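Local coordinates for protein integrase (Bovine immunodeficiency virus, PDB 3KKS) that probably catalyses the insertion of viral DNA into host chromosomal DNA through its RNase H-like catalytic core domain, at residues A[25-30]-A[126-131]. Sequence-based numbering, arbitrary orientation.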
loop_
_atom_site.group_PDB
_atom_site.type_symbol
_atom_site.label_atom_id
_atom_site.label_comp_id
_atom_site.label_asym_id
_atom_site.label_seq_id
_atom_site.Cartn_x
_atom_site.Cartn_y
_atom_site.Cartn_z
ATOM N N SER A 25 -9.734 -5.741 -0.100
ATOM C CA SER A 25 -9.444 -6.289 -1.420
ATOM C C SER A 25 -8.044 -6.882 -1.563
ATOM O O SER A 25 -7.809 -7.700 -2.444
ATOM C CB SER A 25 -9.631 -5.203 -2.483
ATOM O OG SER A 25 -8.650 -4.191 -2.321
ATOM N N GLY A 26 -7.118 -6.482 -0.701
ATOM C CA GLY A 26 -5.763 -6.986 -0.830
ATOM C C GLY A 26 -5.023 -6.214 -1.914
ATOM O O GLY A 26 -3.880 -6.522 -2.237
ATOM N N LEU A 27 -5.680 -5.207 -2.483
ATOM C CA LEU A 27 -5.080 -4.392 -3.537
ATOM C C LEU A 27 -3.818 -3.750 -2.984
ATOM O O LEU A 27 -3.817 -3.232 -1.868
ATOM C CB LEU A 27 -6.057 -3.300 -3.996
ATOM C CG LEU A 27 -5.862 -2.670 -5.385
ATOM C CD1 LEU A 27 -6.894 -1.585 -5.603
ATOM C CD2 LEU A 27 -4.495 -2.070 -5.504
ATOM N N VAL A 28 -2.745 -3.770 -3.765
ATOM C CA VAL A 28 -1.493 -3.188 -3.311
ATOM C C VAL A 28 -1.119 -1.927 -4.065
ATOM O O VAL A 28 -1.302 -1.840 -5.281
ATOM C CB VAL A 28 -0.317 -4.178 -3.469
ATOM C CG1 VAL A 28 0.965 -3.567 -2.873
ATOM C CG2 VAL A 28 -0.647 -5.495 -2.783
ATOM N N GLU A 29 -0.605 -0.953 -3.320
ATOM C CA GLU A 29 -0.129 0.309 -3.872
ATOM C C GLU A 29 1.257 0.516 -3.292
ATOM O O GLU A 29 1.475 0.280 -2.104
ATOM C CB GLU A 29 -1.023 1.464 -3.461
ATOM C CG GLU A 29 -1.848 2.006 -4.596
ATOM C CD GLU A 29 -1.044 2.178 -5.877
ATOM O OE1 GLU A 29 0.054 2.785 -5.833
ATOM O OE2 GLU A 29 -1.523 1.705 -6.930
ATOM N N ALA A 30 2.199 0.940 -4.122
ATOM C CA ALA A 30 3.563 1.143 -3.649
ATOM C C ALA A 30 4.205 2.262 -4.435
ATOM O O ALA A 30 3.752 2.594 -5.529
ATOM C CB ALA A 30 4.380 -0.150 -3.800
ATOM N N SER A 126 0.639 -6.916 -11.843
ATOM C CA SER A 126 0.604 -8.364 -11.720
ATOM C C SER A 126 -0.203 -8.790 -10.498
ATOM O O SER A 126 -1.074 -9.656 -10.584
ATOM C CB SER A 126 2.043 -8.901 -11.602
ATOM O OG SER A 126 2.067 -10.283 -11.284
ATOM N N LEU A 127 0.103 -8.185 -9.358
ATOM C CA LEU A 127 -0.579 -8.499 -8.109
ATOM C C LEU A 127 -2.040 -8.112 -8.107
ATOM O O LEU A 127 -2.890 -8.861 -7.630
ATOM C CB LEU A 127 0.102 -7.789 -6.936
ATOM C CG LEU A 127 1.553 -8.179 -6.638
ATOM C CD1 LEU A 127 2.067 -7.360 -5.481
ATOM C CD2 LEU A 127 1.627 -9.662 -6.313
ATOM N N ASN A 128 -2.331 -6.939 -8.651
ATOM C CA ASN A 128 -3.686 -6.427 -8.651
ATOM C C ASN A 128 -4.604 -6.817 -9.786
ATOM O O ASN A 128 -5.819 -6.916 -9.592
ATOM C CB ASN A 128 -3.643 -4.906 -8.567
ATOM C CG ASN A 128 -2.963 -4.420 -7.308
ATOM O OD1 ASN A 128 -2.998 -5.093 -6.282
ATOM N ND2 ASN A 128 -2.361 -3.238 -7.371
ATOM N N LYS A 129 -4.033 -7.050 -10.961
ATOM C CA LYS A 129 -4.833 -7.357 -12.129
ATOM C C LYS A 129 -4.559 -8.675 -12.839
ATOM O O LYS A 129 -5.316 -9.050 -13.729
ATOM C CB LYS A 129 -4.667 -6.235 -13.150
ATOM C CG LYS A 129 -5.010 -4.847 -12.642
ATOM C CD LYS A 129 -4.723 -3.812 -13.720
ATOM C CE LYS A 129 -5.401 -2.494 -13.423
ATOM N NZ LYS A 129 -5.126 -1.523 -14.514
ATOM N N LYS A 130 -3.501 -9.388 -12.470
ATOM C CA LYS A 130 -3.201 -10.625 -13.186
ATOM C C LYS A 130 -3.278 -11.919 -12.396
ATOM O O LYS A 130 -2.645 -12.911 -12.749
ATOM C CB LYS A 130 -1.834 -10.492 -13.861
ATOM C CG LYS A 130 -1.829 -9.418 -14.941
ATOM C CD LYS A 130 -0.449 -9.168 -15.493
ATOM C CE LYS A 130 -0.518 -8.263 -16.716
ATOM N NZ LYS A 130 0.840 -7.823 -17.159
ATOM N N ARG A 131 -4.060 -11.907 -11.326
ATOM C CA ARG A 131 -4.251 -13.091 -10.507
ATOM C C ARG A 131 -5.670 -13.017 -9.967
ATOM O O ARG A 131 -6.188 -11.931 -9.694
ATOM C CB ARG A 131 -3.240 -13.125 -9.357
ATOM C CG ARG A 131 -3.370 -11.970 -8.402
ATOM C CD ARG A 131 -2.013 -11.477 -7.975
ATOM N NE ARG A 131 -1.552 -12.073 -6.729
ATOM C CZ ARG A 131 -1.680 -11.512 -5.530
ATOM N NH1 ARG A 131 -2.264 -10.333 -5.400
ATOM N NH2 ARG A 131 -1.197 -12.123 -4.461
HETATM O O HOH W 1 -2.947 -7.533 -4.890
#
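Asn128, in the last turn of helix 116-129, extends its carboxamide to the outer edge of strand 28-33 and pairs with both backbone polar groups of Val28. OD1 of Asn128 accepts from Val28 N at 2.9 Å in a nearly straight bond (174°), the donor standing somewhat out of the carbonyl plane. On the other corner of the amide, ND2 of Asn128 donates to a lone pair of Val28 O at 2.7 Å, and that oxygen lies close to the amide plane. With CG anti to the carbonyl carbon and beside the backbone N (chi1 -60°), the Asn128 carboxamide reaches the backbone of Val28. The Leu27 side chain crosses that of Asn128 at about a right angle and sets CD2 over one face of the carboxamide, 3.1 Å from Asn128 ND2. The side chain of Val28 starts out toward 126-131, and its CG2 meets Leu127 CD1 at 4.3 Å; Leu124 of the same helix and Ala98 of helix 89-109 also touch Val28. A water lies 2.8 Å from Asn128 OD1 and may link it to Gly26 O. In this RNase H-like fold, 28-33 is an edge strand, paired on its inner side with strand 15-22. The amide thus takes up the N-H and C=O of Val28 much as a neighbouring strand would, and the donor-acceptor pattern fixes its flip state.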